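PDB 4EVS: putative ABC transporter subunit, substrate-binding component from Rhodopseudomonas palustris, which binds 4-hydroxybenzoate and probably related lignin-derived benzoates, which it is thought to deliver to an ABC transporter for uptake. Local coordinates for residues Q74-L79 and V97-L102; V340-V345 and E356-K361. All coordinates share one frame; numbering follows the deposited sequence.

Overall arrangement
Interaction 1 and interaction 2 both join neighbouring strands, but in different sheets on opposite sides of the chain's centre. Their centres are about 29 Å apart and they do not touch. Interaction 1 pairs two parallel strands deep in the sheet that opens the chain. It is almost wholly buried, and its side chains are mainly apolar. Interaction 2 belongs to an antiparallel hairpin near the end of the chain and is only partly buried. One face carries a tyrosine, an arginine, a glutamate and a bridging water; the outer strand is largely exposed. The backbone ladder is regular in 74-79 with 97-102, while a bulge interrupts it in 340-345 with 356-361.

Interaction 1 of 2, residues Q74-L79 and V97-L102; sequences QYIAGL and VPMVVL
Ile76 meets the strand 99-101 and the residues leading into it through both its backbone and its side chain. Ile76 N donates to Pro98 O at 2.9 Å, in a bond that is almost perfectly straight (179°). Ile76 O accepts from Val100 N, also at 2.9 Å. These two bonds straddle Met99, a selenomethionine here. The Ile76 and Val97 side chains cross at about a right angle, with Ile76 CG1 3.9 Å from Val97 CG1. Val97 CG1 reaches that spot by standing opposite its own backbone N (chi1 170°), which brings it beside Ile76 N and Gln74 O. Pro98 has no N-H to offer Gln74 O; instead Pro98 CD lies 3.3 Å from Gln74 O. Pro98 CD also packs 3.7 Å from Tyr75 CD2, the two rings meeting obliquely. With an alanine at Tyr75, the Pro98 ring would probably lose its aromatic neighbour, and a gap would be likely to open toward Met298 and Ile299 of helix 283-302.

The strands are the two parallel arms of a beta-alpha-beta crossover, with helices 82-88 and 92-95 between them, in the sheet of a periplasmic binding protein lobe. Both lead at their C-terminal ends to the ligand pocket: Tyr80, Phe81 and Thr82 follow one segment, Asn103, Ala104 and Ala105 the other.

Gly78 continues the ladder: Gly78 N donates to Val100 O, and Gly78 O accepts from Leu102 N at 2.8 Å. The backbone of Gly78 turns in a way that suits glycine: any beta carbon would collide with the carbonyl O of Ala77. On the face of Ile76 and Met99, Leu79 CD2 touches Met99 SE at 3.7 Å, and both side chains reach Val88 of helix 82-88. On the face of Ala77 and Val100, Val100 packs against Ile295 and Met298 of helix 283-302.

Interaction 2 of 2, residues V340-V345 and E356-K361; sequences VYLREV and EIETFK
Glu356 lays its carboxylate over one face of the Tyr341 ring. The two planes are only 13° apart, and Glu356 OE2 is 3.4 Å from Tyr341 CD2, offset toward the rim. Beside this stack, Glu356 CG runs alongside Arg343 CG at 3.9 Å. The two charged ends do not touch. A water joins them instead, donating to Glu356 OE2 at 2.8 Å and accepting from Arg343 NH1 at 2.9 Å. It sits at the edge of the guanidinium, in its plane. The arginine chain is folded at chi2 (90°) and chi3 (59°), and its NH1 stays one water away from Glu356 OE2.

The backbone here forms a classic beta bulge: Ile357 and Glu358 both face Leu342. Leu342 O accepts a firm bond from Ile357 N at 2.8 Å and a weak one from Glu358 N at 3.4 Å. The extra residue shifts the register by one, and so brings Glu356 opposite Arg343. On the face away from Tyr341, Leu342 CD2 meets Ile357 CD1 at 3.9 Å. Farther along, Val340 and Phe360 exchange two backbone bonds, and Val340 O also lies at the edge of the Phe360 ring, 3.3 Å from Phe360 CD2.

A second shell fixes the polar groups. His259 ND1 bonds Glu356 OE1, and its ring also meets that of Tyr341. Tyr341 OH bonds Arg324 O, while Ser251 OG holds Arg343 NE.

The two segments belong to the hairpin of strands 335-348 and 351-363. Strand 335-348 is flanked on its other edge by the antiparallel strand 250-253, with bonds from Tyr341 to Tyr253 and from Arg343 to Ser251. Helix 123-136 packs on the Leu342 and Phe360 face through Val133.

Interaction 1 of 2, residues Q74-L79 and V97-L102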
ATOM      1  N   GLN A  74      -7.695 -13.541 -17.873  1.00 18.25           N
ATOM      2  CA  GLN A  74      -6.325 -13.473 -18.344  1.00 17.71           C
ATOM      3  C   GLN A  74      -5.387 -12.804 -17.347  1.00 17.11           C
ATOM      4  O   GLN A  74      -4.195 -13.036 -17.422  1.00 18.02           O
ATOM      5  CB  GLN A  74      -6.218 -12.727 -19.694  1.00 17.70           C
ATOM      6  CG  GLN A  74      -6.575 -13.530 -20.902  1.00 19.80           C
ATOM      7  CD  GLN A  74      -6.069 -12.888 -22.182  1.00 22.19           C
ATOM      8  OE1 GLN A  74      -5.130 -12.125 -22.180  1.00 28.03           O
ATOM      9  NE2 GLN A  74      -6.665 -13.244 -23.281  1.00 24.02           N
ATOM     10  N   TYR A  75      -5.922 -12.010 -16.410  1.00 16.06           N
ATOM     11  CA  TYR A  75      -5.147 -11.271 -15.419  1.00 16.64           C
ATOM     12  C   TYR A  75      -5.910 -11.273 -14.120  1.00 15.84           C
ATOM     13  O   TYR A  75      -7.148 -11.257 -14.118  1.00 16.97           O
ATOM     14  CB  TYR A  75      -4.887  -9.808 -15.870  1.00 17.15           C
ATOM     15  CG  TYR A  75      -4.185  -9.734 -17.204  1.00 17.08           C
ATOM     16  CD1 TYR A  75      -4.894  -9.720 -18.399  1.00 18.68           C
ATOM     17  CD2 TYR A  75      -2.785  -9.716 -17.276  1.00 19.29           C
ATOM     18  CE1 TYR A  75      -4.235  -9.724 -19.615  1.00 18.65           C
ATOM     19  CE2 TYR A  75      -2.125  -9.699 -18.518  1.00 19.10           C
ATOM     20  CZ  TYR A  75      -2.857  -9.723 -19.663  1.00 19.07           C
ATOM     21  OH  TYR A  75      -2.154  -9.766 -20.855  1.00 21.01           O
ATOM     22  N   ILE A  76      -5.149 -11.310 -13.024  1.00 15.96           N
ATOM     23  CA  ILE A  76      -5.658 -11.082 -11.680  1.00 16.72           C
ATOM     24  C   ILE A  76      -5.010  -9.813 -11.153  1.00 16.39           C
ATOM     25  O   ILE A  76      -3.819  -9.557 -11.411  1.00 16.70           O
ATOM     26  CB  ILE A  76      -5.308 -12.263 -10.733  1.00 17.44           C
ATOM     27  CG1 ILE A  76      -6.167 -13.457 -11.136  1.00 18.77           C
ATOM     28  CG2 ILE A  76      -5.562 -11.950  -9.247  1.00 17.69           C
ATOM     29  CD1 ILE A  76      -5.776 -14.787 -10.545  1.00 20.50           C
ATOM     30  N   ALA A  77      -5.744  -9.051 -10.368  1.00 16.16           N
ATOM     31  CA  ALA A  77      -5.191  -7.852  -9.750  1.00 14.82           C
ATOM     32  C   ALA A  77      -5.778  -7.687  -8.370  1.00 16.02           C
ATOM     33  O   ALA A  77      -6.844  -8.195  -8.051  1.00 17.18           O
ATOM     34  CB  ALA A  77      -5.485  -6.613 -10.602  1.00 17.11           C
ATOM     35  N   GLY A  78      -5.062  -6.966  -7.534  1.00 14.88           N
ATOM     36  CA  GLY A  78      -5.576  -6.592  -6.236  1.00 15.64           C
ATOM     37  C   GLY A  78      -4.694  -7.089  -5.128  1.00 14.91           C
ATOM     38  O   GLY A  78      -3.461  -6.890  -5.129  1.00 16.27           O
ATOM     39  N   LEU A  79      -5.360  -7.749  -4.182  1.00 14.72           N
ATOM     40  CA  LEU A  79      -4.781  -8.379  -2.991  1.00 15.55           C
ATOM     41  C   LEU A  79      -4.329  -7.362  -1.963  1.00 15.48           C
ATOM     42  O   LEU A  79      -3.192  -6.850  -1.986  1.00 15.48           O
ATOM     43  CB  LEU A  79      -3.658  -9.346  -3.364  1.00 15.74           C
ATOM     44  CG  LEU A  79      -4.062 -10.588  -4.160  1.00 15.36           C
ATOM     45  CD1 LEU A  79      -5.088 -11.481  -3.367  1.00 19.10           C
ATOM     46  CD2 LEU A  79      -4.577 -10.361  -5.611  1.00 18.75           C
ATOM     47  N   VAL A  97      -1.537 -16.795 -16.008  1.00 17.35           N
ATOM     48  CA  VAL A  97      -2.218 -15.540 -15.604  1.00 17.38           C
ATOM     49  C   VAL A  97      -1.317 -14.696 -14.736  1.00 17.82           C
ATOM     50  O   VAL A  97      -1.019 -15.109 -13.648  1.00 19.50           O
ATOM     51  CB  VAL A  97      -3.507 -15.891 -14.802  1.00 17.63           C
ATOM     52  CG1 VAL A  97      -4.132 -14.695 -14.161  1.00 20.09           C
ATOM     53  CG2 VAL A  97      -4.528 -16.642 -15.696  1.00 19.09           C
ATOM     54  N   PRO A  98      -0.983 -13.482 -15.169  1.00 18.08           N
ATOM     55  CA  PRO A  98      -0.253 -12.606 -14.288  1.00 17.89           C
ATOM     56  C   PRO A  98      -1.100 -12.018 -13.201  1.00 18.18           C
ATOM     57  O   PRO A  98      -2.301 -11.912 -13.350  1.00 19.17           O
ATOM     58  CB  PRO A  98       0.244 -11.494 -15.209  1.00 18.07           C
ATOM     59  CG  PRO A  98       0.193 -12.076 -16.559  1.00 18.35           C
ATOM     60  CD  PRO A  98      -1.024 -12.922 -16.526  1.00 17.48           C
HETATM   61  N   MSE A  99      -0.429 -11.640 -12.109  1.00 18.20           N
HETATM   62  CA  MSE A  99      -1.028 -10.923 -10.988  1.00 17.98           C
HETATM   63  C   MSE A  99      -0.401  -9.541 -10.852  1.00 15.92           C
HETATM   64  O   MSE A  99       0.827  -9.418 -10.709  1.00 17.33           O
HETATM   65  CB  MSE A  99      -0.867 -11.702  -9.687  1.00 17.84           C
HETATM   66  CG  MSE A  99      -1.430 -10.974  -8.466  1.00 19.41           C
HETATM   67 SE   MSE A  99      -1.520 -12.019  -6.830  0.65 22.52          SE
HETATM   68  CE  MSE A  99       0.339 -12.295  -6.518  1.00 18.83           C
ATOM     69  N   VAL A 100      -1.222  -8.505 -10.884  1.00 16.32           N
ATOM     70  CA  VAL A 100      -0.773  -7.158 -10.616  1.00 16.44           C
ATOM     71  C   VAL A 100      -1.196  -6.840  -9.187  1.00 15.41           C
ATOM     72  O   VAL A 100      -2.393  -6.682  -8.901  1.00 15.23           O
ATOM     73  CB  VAL A 100      -1.372  -6.133 -11.597  1.00 16.32           C
ATOM     74  CG1 VAL A 100      -0.814  -4.764 -11.377  1.00 17.36           C
ATOM     75  CG2 VAL A 100      -1.111  -6.560 -13.015  1.00 17.77           C
ATOM     76  N   VAL A 101      -0.234  -6.769  -8.273  1.00 15.73           N
ATOM     77  CA  VAL A 101      -0.488  -6.546  -6.854  1.00 15.07           C
ATOM     78  C   VAL A 101      -0.698  -5.057  -6.588  1.00 14.76           C
ATOM     79  O   VAL A 101       0.159  -4.228  -6.920  1.00 15.87           O
ATOM     80  CB  VAL A 101       0.646  -7.121  -5.990  1.00 14.58           C
ATOM     81  CG1 VAL A 101       0.467  -6.698  -4.550  1.00 16.17           C
ATOM     82  CG2 VAL A 101       0.738  -8.653  -6.120  1.00 15.44           C
ATOM     83  N   LEU A 102      -1.859  -4.729  -6.036  1.00 15.52           N
ATOM     84  CA  LEU A 102      -2.271  -3.338  -5.807  1.00 14.91           C
ATOM     85  C   LEU A 102      -2.207  -2.886  -4.362  1.00 15.53           C
ATOM     86  O   LEU A 102      -2.579  -1.759  -4.045  1.00 15.23           O
ATOM     87  CB  LEU A 102      -3.684  -3.120  -6.357  1.00 13.23           C
ATOM     88  CG  LEU A 102      -4.007  -3.602  -7.803  1.00 14.13           C
ATOM     89  CD1 LEU A 102      -5.484  -3.361  -8.192  1.00 16.82           C
ATOM     90  CD2 LEU A 102      -3.026  -3.049  -8.830  1.00 16.09           C
TER

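Interaction 2 of 2, residues V340-V345 and E356-K361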
ATOM      1  N   VAL A 340       9.432   8.251  -1.923  1.00 15.84           N
ATOM      2  CA  VAL A 340       8.803   8.101  -0.614  1.00 15.92           C
ATOM      3  C   VAL A 340       8.875   9.483   0.016  1.00 16.23           C
ATOM      4  O   VAL A 340       9.940  10.106   0.052  1.00 17.06           O
ATOM      5  CB  VAL A 340       9.525   7.040   0.269  1.00 16.28           C
ATOM      6  CG1 VAL A 340       9.002   7.096   1.750  1.00 15.83           C
ATOM      7  CG2 VAL A 340       9.414   5.605  -0.394  1.00 17.37           C
ATOM      8  N   TYR A 341       7.736   9.963   0.452  1.00 15.30           N
ATOM      9  CA  TYR A 341       7.610  11.294   1.006  1.00 15.16           C
ATOM     10  C   TYR A 341       7.496  11.222   2.504  1.00 16.46           C
ATOM     11  O   TYR A 341       6.862  10.327   3.045  1.00 16.58           O
ATOM     12  CB  TYR A 341       6.356  11.995   0.465  1.00 15.04           C
ATOM     13  CG  TYR A 341       6.293  12.065  -1.070  1.00 15.71           C
ATOM     14  CD1 TYR A 341       6.822  13.152  -1.773  1.00 15.71           C
ATOM     15  CD2 TYR A 341       5.710  11.044  -1.811  1.00 15.99           C
ATOM     16  CE1 TYR A 341       6.740  13.209  -3.175  1.00 16.38           C
ATOM     17  CE2 TYR A 341       5.625  11.111  -3.207  1.00 14.91           C
ATOM     18  CZ  TYR A 341       6.154  12.176  -3.887  1.00 14.52           C
ATOM     19  OH  TYR A 341       6.090  12.276  -5.270  1.00 17.20           O
ATOM     20  N   LEU A 342       8.091  12.183   3.183  1.00 16.61           N
ATOM     21  CA  LEU A 342       7.735  12.425   4.568  1.00 16.68           C
ATOM     22  C   LEU A 342       6.537  13.366   4.579  1.00 15.71           C
ATOM     23  O   LEU A 342       6.512  14.378   3.854  1.00 16.98           O
ATOM     24  CB  LEU A 342       8.840  13.148   5.299  1.00 17.55           C
ATOM     25  CG  LEU A 342       8.623  13.514   6.777  1.00 18.35           C
ATOM     26  CD1 LEU A 342       8.416  12.287   7.663  1.00 18.48           C
ATOM     27  CD2 LEU A 342       9.775  14.368   7.303  1.00 17.92           C
ATOM     28  N   ARG A 343       5.572  13.043   5.420  1.00 15.80           N
ATOM     29  CA  ARG A 343       4.388  13.837   5.608  1.00 16.28           C
ATOM     30  C   ARG A 343       4.116  14.064   7.071  1.00 17.52           C
ATOM     31  O   ARG A 343       4.570  13.320   7.975  1.00 18.08           O
ATOM     32  CB  ARG A 343       3.125  13.179   5.015  1.00 16.98           C
ATOM     33  CG  ARG A 343       3.264  12.602   3.588  1.00 15.24           C
ATOM     34  CD  ARG A 343       3.723  11.120   3.586  1.00 16.50           C
ATOM     35  NE  ARG A 343       2.746  10.328   4.335  1.00 15.13           N
ATOM     36  CZ  ARG A 343       1.543  10.020   3.901  1.00 13.65           C
ATOM     37  NH1 ARG A 343       1.245  10.188   2.615  1.00 15.65           N
ATOM     38  NH2 ARG A 343       0.708   9.390   4.699  1.00 17.07           N
ATOM     39  N   GLU A 344       3.345  15.117   7.316  1.00 18.53           N
ATOM     40  CA  GLU A 344       2.865  15.440   8.636  1.00 19.18           C
ATOM     41  C   GLU A 344       1.388  15.715   8.564  1.00 18.80           C
ATOM     42  O   GLU A 344       0.916  16.386   7.612  1.00 18.73           O
ATOM     43  CB  GLU A 344       3.599  16.700   9.115  1.00 20.71           C
ATOM     44  CG  GLU A 344       3.306  17.121  10.502  1.00 24.48           C
ATOM     45  CD  GLU A 344       4.102  18.343  10.928  1.00 30.69           C
ATOM     46  OE1 GLU A 344       5.094  18.687  10.262  1.00 33.82           O
ATOM     47  OE2 GLU A 344       3.709  18.962  11.929  1.00 37.71           O
ATOM     48  N   VAL A 345       0.640  15.172   9.519  1.00 17.77           N
ATOM     49  CA  VAL A 345      -0.811  15.463   9.536  1.00 17.30           C
ATOM     50  C   VAL A 345      -0.962  16.964   9.907  1.00 18.11           C
ATOM     51  O   VAL A 345      -0.391  17.399  10.921  1.00 18.73           O
ATOM     52  CB  VAL A 345      -1.566  14.587  10.550  1.00 17.59           C
ATOM     53  CG1 VAL A 345      -3.044  15.010  10.629  1.00 17.76           C
ATOM     54  CG2 VAL A 345      -1.435  13.081  10.202  1.00 18.32           C
ATOM     55  N   GLU A 356       2.926  16.729   2.412  1.00 17.71           N
ATOM     56  CA  GLU A 356       4.233  16.268   2.013  1.00 17.90           C
ATOM     57  C   GLU A 356       5.263  17.364   2.267  1.00 18.66           C
ATOM     58  O   GLU A 356       5.159  18.463   1.713  1.00 21.27           O
ATOM     59  CB  GLU A 356       4.241  15.832   0.541  1.00 18.32           C
ATOM     60  CG  GLU A 356       3.381  14.585   0.284  1.00 18.34           C
ATOM     61  CD  GLU A 356       3.224  14.169  -1.205  1.00 19.76           C
ATOM     62  OE1 GLU A 356       3.435  15.027  -2.086  1.00 20.55           O
ATOM     63  OE2 GLU A 356       2.885  12.969  -1.444  1.00 19.23           O
ATOM     64  N   ILE A 357       6.240  17.058   3.122  1.00 17.85           N
ATOM     65  CA  ILE A 357       7.212  18.039   3.521  1.00 18.48           C
ATOM     66  C   ILE A 357       8.674  17.681   3.162  1.00 18.35           C
ATOM     67  O   ILE A 357       9.572  18.513   3.350  1.00 21.89           O
ATOM     68  CB  ILE A 357       7.083  18.363   5.044  1.00 18.83           C
ATOM     69  CG1 ILE A 357       7.335  17.113   5.925  1.00 20.27           C
ATOM     70  CG2 ILE A 357       5.759  19.041   5.361  1.00 21.31           C
ATOM     71  CD1 ILE A 357       7.417  17.452   7.435  1.00 21.82           C
ATOM     72  N   GLU A 358       8.910  16.470   2.653  1.00 18.74           N
ATOM     73  CA  GLU A 358      10.221  16.081   2.152  1.00 18.42           C
ATOM     74  C   GLU A 358      10.024  14.912   1.179  1.00 17.83           C
ATOM     75  O   GLU A 358       9.079  14.138   1.323  1.00 18.96           O
ATOM     76  CB  GLU A 358      11.128  15.696   3.320  1.00 19.46           C
ATOM     77  CG  GLU A 358      12.571  15.464   2.970  1.00 21.23           C
ATOM     78  CD  GLU A 358      13.436  15.137   4.174  1.00 24.02           C
ATOM     79  OE1 GLU A 358      12.892  15.010   5.293  1.00 27.12           O
ATOM     80  OE2 GLU A 358      14.661  14.979   3.973  1.00 29.19           O
ATOM     81  N   THR A 359      10.912  14.818   0.199  1.00 17.16           N
ATOM     82  CA  THR A 359      10.882  13.784  -0.832  1.00 17.46           C
ATOM     83  C   THR A 359      12.184  12.996  -0.746  1.00 17.71           C
ATOM     84  O   THR A 359      13.265  13.565  -0.691  1.00 18.00           O
ATOM     85  CB  THR A 359      10.751  14.406  -2.217  1.00 18.05           C
ATOM     86  OG1 THR A 359       9.533  15.179  -2.280  1.00 19.91           O
ATOM     87  CG2 THR A 359      10.691  13.335  -3.319  1.00 19.48           C
ATOM     88  N   PHE A 360      12.068  11.674  -0.822  1.00 17.85           N
ATOM     89  CA  PHE A 360      13.227  10.761  -0.965  1.00 16.90           C
ATOM     90  C   PHE A 360      13.045  10.031  -2.325  1.00 17.49           C
ATOM     91  O   PHE A 360      12.160   9.169  -2.466  1.00 16.97           O
ATOM     92  CB  PHE A 360      13.277   9.770   0.183  1.00 16.87           C
ATOM     93  CG  PHE A 360      13.432  10.397   1.516  1.00 19.67           C
ATOM     94  CD1 PHE A 360      14.690  10.664   2.009  1.00 23.54           C
ATOM     95  CD2 PHE A 360      12.332  10.747   2.280  1.00 19.58           C
ATOM     96  CE1 PHE A 360      14.831  11.239   3.252  1.00 24.43           C
ATOM     97  CE2 PHE A 360      12.502  11.355   3.515  1.00 21.01           C
ATOM     98  CZ  PHE A 360      13.744  11.573   3.991  1.00 24.47           C
ATOM     99  N   LYS A 361      13.813  10.444  -3.334  1.00 16.61           N
ATOM    100  CA  LYS A 361      13.580   9.994  -4.704  1.00 18.26           C
ATOM    101  C   LYS A 361      14.030   8.563  -4.923  1.00 18.48           C
ATOM    102  O   LYS A 361      14.976   8.100  -4.290  1.00 19.05           O
ATOM    103  CB  LYS A 361      14.330  10.888  -5.682  1.00 19.85           C
ATOM    104  CG  LYS A 361      13.910  12.339  -5.641  1.00 22.91           C
ATOM    105  CD  LYS A 361      12.794  12.591  -6.605  1.00 27.04           C
ATOM    106  CE  LYS A 361      13.284  12.578  -8.039  1.00 30.27           C
ATOM    107  NZ  LYS A 361      12.396  11.748  -8.890  1.00 31.27           N
TER
HETATM  108  O   HOH W   1       2.899  10.813   0.307  1.00 16.14           O